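Local coordinates for KLLA0E08119p (Kluyveromyces lactis, PDB 3VA7), which probably catalyses the biotin-dependent, ATP-driven carboxylation of urea, this piece being the urea carboxylase part of a longer enzyme thought also to hydrolyse urea-1-carboxylate, at residues A[488-493]-A[605-610]; A[507-512]-A[746-751]. All coordinates share one frame; numbering follows the deposited sequence.

Interaction 1 of 2, residues A[488-493]-A[605-610]; sequences SVQDYP and RSTFAM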
loop_
_atom_site.group_PDB
_atom_site.type_symbol
_atom_site.label_atom_id
_atom_site.label_comp_id
_atom_site.label_asym_id
_atom_site.label_seq_id
_atom_site.Cartn_x
_atom_site.Cartn_y
_atom_site.Cartn_z
ATOM N N SER A 488 -0.499 -13.516 4.870
ATOM C CA SER A 488 -0.468 -12.091 5.231
ATOM C C SER A 488 -0.248 -11.829 6.712
ATOM O O SER A 488 -0.849 -12.506 7.567
ATOM C CB SER A 488 -1.770 -11.396 4.841
ATOM O OG SER A 488 -2.918 -12.045 5.345
ATOM N N VAL A 489 0.586 -10.832 7.017
ATOM C CA VAL A 489 0.653 -10.306 8.347
ATOM C C VAL A 489 -0.678 -9.704 8.695
ATOM O O VAL A 489 -1.181 -8.915 7.920
ATOM C CB VAL A 489 1.609 -9.159 8.426
ATOM C CG1 VAL A 489 1.624 -8.573 9.878
ATOM C CG2 VAL A 489 2.962 -9.598 7.943
ATOM N N GLN A 490 -1.243 -10.066 9.849
ATOM C CA GLN A 490 -2.531 -9.510 10.310
ATOM C C GLN A 490 -2.432 -9.207 11.775
ATOM O O GLN A 490 -1.551 -9.800 12.428
ATOM C CB GLN A 490 -3.681 -10.494 10.072
ATOM C CG GLN A 490 -3.913 -10.813 8.630
ATOM C CD GLN A 490 -4.453 -9.619 7.873
ATOM O OE1 GLN A 490 -4.467 -9.630 6.639
ATOM N NE2 GLN A 490 -4.893 -8.576 8.599
ATOM N N ASP A 491 -3.290 -8.309 12.292
ATOM C CA ASP A 491 -3.443 -8.137 13.744
ATOM C C ASP A 491 -4.884 -7.930 14.186
ATOM O O ASP A 491 -5.770 -7.828 13.348
ATOM C CB ASP A 491 -2.509 -7.061 14.328
ATOM C CG ASP A 491 -2.821 -5.641 13.827
ATOM O OD1 ASP A 491 -3.933 -5.402 13.299
ATOM O OD2 ASP A 491 -1.938 -4.749 13.981
ATOM N N TYR A 492 -5.134 -7.872 15.499
ATOM C CA TYR A 492 -6.499 -7.943 16.011
ATOM C C TYR A 492 -6.704 -6.964 17.124
ATOM O O TYR A 492 -5.921 -7.001 18.090
ATOM C CB TYR A 492 -6.774 -9.325 16.581
ATOM C CG TYR A 492 -8.155 -9.369 17.158
ATOM C CD1 TYR A 492 -9.244 -9.702 16.344
ATOM C CD2 TYR A 492 -8.384 -9.025 18.507
ATOM C CE1 TYR A 492 -10.523 -9.707 16.845
ATOM C CE2 TYR A 492 -9.669 -9.053 19.042
ATOM C CZ TYR A 492 -10.713 -9.380 18.197
ATOM O OH TYR A 492 -11.967 -9.380 18.670
ATOM N N PRO A 493 -7.789 -6.141 17.071
ATOM C CA PRO A 493 -8.969 -6.213 16.204
ATOM C C PRO A 493 -8.780 -5.757 14.758
ATOM O O PRO A 493 -9.687 -5.942 13.945
ATOM C CB PRO A 493 -9.983 -5.307 16.901
ATOM C CG PRO A 493 -9.132 -4.352 17.731
ATOM C CD PRO A 493 -7.857 -4.979 18.001
ATOM N N ARG A 605 -1.192 -2.949 12.022
ATOM C CA ARG A 605 -0.253 -3.635 11.182
ATOM C C ARG A 605 -0.918 -4.619 10.239
ATOM O O ARG A 605 -0.218 -5.407 9.593
ATOM C CB ARG A 605 0.769 -4.349 12.054
ATOM C CG ARG A 605 1.637 -3.362 12.763
ATOM C CD ARG A 605 2.566 -4.061 13.680
ATOM N NE ARG A 605 3.625 -3.162 14.121
ATOM C CZ ARG A 605 3.627 -2.432 15.223
ATOM N NH1 ARG A 605 2.594 -2.440 16.039
ATOM N NH2 ARG A 605 4.702 -1.661 15.477
ATOM N N SER A 606 -2.247 -4.582 10.139
ATOM C CA SER A 606 -2.939 -5.529 9.280
ATOM C C SER A 606 -2.769 -5.178 7.828
ATOM O O SER A 606 -2.784 -3.981 7.459
ATOM C CB SER A 606 -4.424 -5.606 9.588
ATOM O OG SER A 606 -4.641 -6.331 10.765
ATOM N N THR A 607 -2.657 -6.234 7.013
ATOM C CA THR A 607 -2.578 -6.110 5.574
ATOM C C THR A 607 -3.951 -5.974 4.911
ATOM O O THR A 607 -4.810 -6.848 5.061
ATOM C CB THR A 607 -1.934 -7.344 4.972
ATOM O OG1 THR A 607 -0.718 -7.677 5.672
ATOM C CG2 THR A 607 -1.652 -7.126 3.511
ATOM N N PHE A 608 -4.155 -4.880 4.168
ATOM C CA PHE A 608 -5.308 -4.772 3.266
ATOM C C PHE A 608 -4.802 -4.810 1.834
ATOM O O PHE A 608 -4.415 -3.771 1.294
ATOM C CB PHE A 608 -6.058 -3.475 3.501
ATOM C CG PHE A 608 -7.286 -3.318 2.632
ATOM C CD1 PHE A 608 -8.113 -4.404 2.351
ATOM C CD2 PHE A 608 -7.631 -2.090 2.123
ATOM C CE1 PHE A 608 -9.250 -4.230 1.519
ATOM C CE2 PHE A 608 -8.767 -1.922 1.316
ATOM C CZ PHE A 608 -9.566 -2.985 0.996
ATOM N N ALA A 609 -4.794 -5.991 1.220
ATOM C CA ALA A 609 -4.035 -6.222 -0.033
ATOM C C ALA A 609 -4.619 -5.377 -1.154
ATOM O O ALA A 609 -3.921 -4.583 -1.775
ATOM C CB ALA A 609 -4.025 -7.672 -0.389
ATOM N N MET A 610 -5.932 -5.446 -1.310
ATOM C CA MET A 610 -6.631 -4.560 -2.251
ATOM C C MET A 610 -6.117 -3.125 -2.282
ATOM O O MET A 610 -6.000 -2.548 -3.369
ATOM C CB MET A 610 -8.160 -4.573 -2.012
ATOM C CG MET A 610 -9.002 -4.253 -3.265
ATOM S SD MET A 610 -10.693 -3.827 -2.763
ATOM C CE MET A 610 -10.344 -2.124 -2.965
HETATM O O HOH W 1 1.328 -8.687 4.590
#
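V489 and T607 meet at a single carbonyl: V489 O takes two hydrogen bonds from one residue. T607 OG1 donates to V489 O over 2.6 Å, in the carbonyl plane and on a lone pair. T607 N gives the longer bond to V489 O, 3.2 Å, tilted 17° from that plane. T607 OG1 sits beside its own backbone N (chi1 -49°), which lets one residue grip the carbonyl twice. A water carries the link further, donating to T607 OG1 and weakly accepting from V489 N.

The second polar group is the carboxylate of D491, with one oxygen for each of two neighbours on the loop. S606 OG donates to D491 OD1 over 2.8 Å, and R605 N reaches D491 OD2, also 2.8 Å away. Both donors come from above the carboxylate plane, the hydroxyl 52° out of it. S604 OG is a further partner of OD1 and also accepts from S606 N, tying carboxylate and loop together. The R605 guanidinium turns elsewhere: its NE bonds V598 O, and NH1 stays 5.5 Å from D491 OD2, close enough only for a probable long-range attraction.

Van der Waals contacts complete the interface: V489 CG1 lies 3.7 Å from R605 O, and the Q490 side chain crosses that of T607 at about a right angle.

Strand 488-490 is an outermost strand of a five-stranded antiparallel sheet, bonded through S488 and Q490 to strand 529-533. V489 presents its carbonyl to the loop instead, and the extended backbone of S606 and T607 covers this edge. The arrangement is an edge strand of an antiparallel sheet covered by an irregular loop, here in the carboxyltransferase part of the enzyme.

Interaction 2 of 2, residues A[507-512]-A[746-751]; sequences GPMDSY and ITCDGP. With BTI (5-(hexahydro-2-oxo-1H-thieno[3,4-D]imidazol-6-yl)pentanal), chain B.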
loop_
_atom_site.group_PDB
_atom_site.type_symbol
_atom_site.label_atom_id
_atom_site.label_comp_id
_atom_site.label_asym_id
_atom_site.label_seq_id
_atom_site.Cartn_x
_atom_site.Cartn_y
_atom_site.Cartn_z
ATOM N N GLY A 507 -7.334 -7.544 9.392
ATOM C CA GLY A 507 -7.120 -8.484 10.454
ATOM C C GLY A 507 -7.527 -9.872 10.016
ATOM O O GLY A 507 -7.899 -10.072 8.841
ATOM N N PRO A 508 -7.489 -10.835 10.951
ATOM C CA PRO A 508 -7.769 -12.232 10.614
ATOM C C PRO A 508 -9.227 -12.423 10.312
ATOM O O PRO A 508 -10.143 -11.873 10.967
ATOM C CB PRO A 508 -7.483 -12.985 11.899
ATOM C CG PRO A 508 -7.744 -11.945 12.993
ATOM C CD PRO A 508 -7.362 -10.606 12.403
ATOM N N MET A 509 -9.430 -13.257 9.324
ATOM C CA MET A 509 -10.734 -13.667 8.893
ATOM C C MET A 509 -11.441 -14.608 9.886
ATOM O O MET A 509 -12.672 -14.689 9.887
ATOM C CB MET A 509 -10.473 -14.374 7.582
ATOM C CG MET A 509 -11.634 -14.558 6.763
ATOM S SD MET A 509 -12.027 -13.067 5.898
ATOM C CE MET A 509 -13.047 -13.903 4.635
ATOM N N ASP A 510 -10.660 -15.377 10.665
ATOM C CA ASP A 510 -11.197 -16.212 11.742
ATOM C C ASP A 510 -10.472 -15.674 12.940
ATOM O O ASP A 510 -9.311 -16.036 13.197
ATOM C CB ASP A 510 -10.932 -17.726 11.502
ATOM C CG ASP A 510 -10.847 -18.598 12.832
ATOM O OD1 ASP A 510 -10.474 -19.816 12.763
ATOM O OD2 ASP A 510 -11.134 -18.093 13.944
ATOM N N SER A 511 -11.146 -14.803 13.679
ATOM C CA SER A 511 -10.445 -14.109 14.747
ATOM C C SER A 511 -10.173 -14.932 15.967
ATOM O O SER A 511 -9.211 -14.614 16.692
ATOM C CB SER A 511 -11.057 -12.751 15.125
ATOM O OG SER A 511 -12.170 -12.824 15.972
ATOM N N TYR A 512 -10.948 -15.991 16.190
ATOM C CA TYR A 512 -10.737 -16.854 17.397
ATOM C C TYR A 512 -9.411 -17.661 17.387
ATOM O O TYR A 512 -8.570 -17.546 18.318
ATOM C CB TYR A 512 -11.976 -17.739 17.710
ATOM C CG TYR A 512 -11.934 -18.314 19.101
ATOM C CD1 TYR A 512 -11.856 -17.483 20.216
ATOM C CD2 TYR A 512 -11.896 -19.687 19.307
ATOM C CE1 TYR A 512 -11.767 -18.001 21.482
ATOM C CE2 TYR A 512 -11.789 -20.217 20.586
ATOM C CZ TYR A 512 -11.728 -19.375 21.663
ATOM O OH TYR A 512 -11.624 -19.892 22.926
ATOM N N ILE A 746 -20.407 -10.313 3.875
ATOM C CA ILE A 746 -19.435 -9.225 4.064
ATOM C C ILE A 746 -18.402 -9.556 5.159
ATOM O O ILE A 746 -18.732 -9.622 6.331
ATOM C CB ILE A 746 -20.171 -7.831 4.370
ATOM C CG1 ILE A 746 -21.327 -7.551 3.395
ATOM C CG2 ILE A 746 -19.216 -6.662 4.331
ATOM C CD1 ILE A 746 -20.880 -7.610 2.006
ATOM N N THR A 747 -17.144 -9.727 4.803
ATOM C CA THR A 747 -16.170 -10.122 5.810
ATOM C C THR A 747 -15.128 -9.018 6.071
ATOM O O THR A 747 -15.296 -7.896 5.626
ATOM C CB THR A 747 -15.493 -11.414 5.351
ATOM O OG1 THR A 747 -14.950 -11.205 3.996
ATOM C CG2 THR A 747 -16.535 -12.627 5.414
ATOM N N CYS A 748 -14.034 -9.321 6.761
ATOM C CA CYS A 748 -13.134 -8.254 7.252
ATOM C C CYS A 748 -12.395 -7.373 6.230
ATOM O O CYS A 748 -11.899 -6.325 6.598
ATOM C CB CYS A 748 -12.152 -8.790 8.287
ATOM S SG CYS A 748 -11.039 -10.033 7.571
ATOM N N ASP A 749 -12.261 -7.809 4.980
ATOM C CA ASP A 749 -11.758 -6.897 3.913
ATOM C C ASP A 749 -12.897 -6.332 3.079
ATOM O O ASP A 749 -12.691 -5.984 1.913
ATOM C CB ASP A 749 -10.781 -7.566 2.991
ATOM C CG ASP A 749 -9.390 -7.632 3.577
ATOM O OD1 ASP A 749 -9.139 -6.972 4.640
ATOM O OD2 ASP A 749 -8.560 -8.378 2.968
ATOM N N GLY A 750 -14.081 -6.241 3.672
ATOM C CA GLY A 750 -15.303 -6.087 2.882
ATOM C C GLY A 750 -15.840 -4.674 2.724
ATOM O O GLY A 750 -15.315 -3.739 3.355
ATOM N N PRO A 751 -16.839 -4.499 1.842
ATOM C CA PRO A 751 -17.373 -3.172 1.584
ATOM C C PRO A 751 -18.264 -2.643 2.760
ATOM O O PRO A 751 -18.857 -3.396 3.520
ATOM C CB PRO A 751 -18.246 -3.391 0.342
ATOM C CG PRO A 751 -18.821 -4.781 0.572
ATOM C CD PRO A 751 -17.649 -5.552 1.205
HETATM C C11 BTI B . -17.040 -10.601 -3.345
HETATM O O11 BTI B . -17.359 -10.446 -4.564
HETATM C C10 BTI B . -17.566 -9.725 -2.168
HETATM C C9 BTI B . -18.445 -8.592 -2.694
HETATM C C8 BTI B . -19.275 -7.852 -1.654
HETATM C C7 BTI B . -20.492 -7.085 -2.212
HETATM C C2 BTI B . -20.199 -6.184 -3.394
HETATM S S1 BTI B . -19.002 -4.935 -3.031
HETATM C C6 BTI B . -19.558 -3.852 -4.299
HETATM C C5 BTI B . -21.014 -4.157 -4.573
HETATM N N3 BTI B . -21.687 -3.127 -3.826
HETATM C C3 BTI B . -22.304 -3.624 -2.788
HETATM O O3 BTI B . -23.041 -2.903 -1.967
HETATM N N2 BTI B . -22.142 -4.927 -2.689
HETATM C C4 BTI B . -21.443 -5.446 -3.859
#
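G507 O is held by R699 NH1 and has the thiol of C748 close by, 3.4 Å from G507 O to C748 SG. C748 belongs to a type I beta turn running from T747 to G750, whose closing bond, G750 N to T747 O, is weak. The turn meets the residues that lead into helix 511-520, where D510 is the N-cap and its side chain caps a backbone N just past Y512.

M509 does most of the packing. Its CG is anti to the backbone N (chi1 -164°), and the bend at chi2 (80°) swings the thioether over to the turn. There M509 SD lies 3.6 Å from C748 SG, an apolar sulfur-to-sulfur contact. The methyl goes on to T747, with M509 CE 3.6 Å from T747 CB. The T747 hydroxyl is hydrogen-bonded to R699 O, so R699 serves both segments, and its NE also forms a salt bridge with D749 OD2.

Past the turn the chain enters the biotin pocket of the carboxyltransferase domain. N737 and G755 hydrogen-bond the biotinyl group, while P751 packs on its thioether, P751 CG lying 3.6 Å from BTI S1.

From the N terminus the chain passes 488-493, then 507-512, then 605-610 and last 746-751, so the two contacts cross. Interaction 1 closes a loop of 111 residues holding most of the five-stranded sheet that starts with strand 488-490. Interaction 2 closes 233 residues and brings the start of helix 511-520 to the turn that follows strand 742-746 of the seven-stranded sheet. Their centres are 10 Å apart and they touch directly, Y492 CE1 lying 3.5 Å from S511 CB. F608 also packs on D749, and Q490 on R699. Together they join the edge of the five-stranded sheet and the start of helix 511-520 to the loops 605-610 and 746-751, the latter carrying P751 of the biotin pocket.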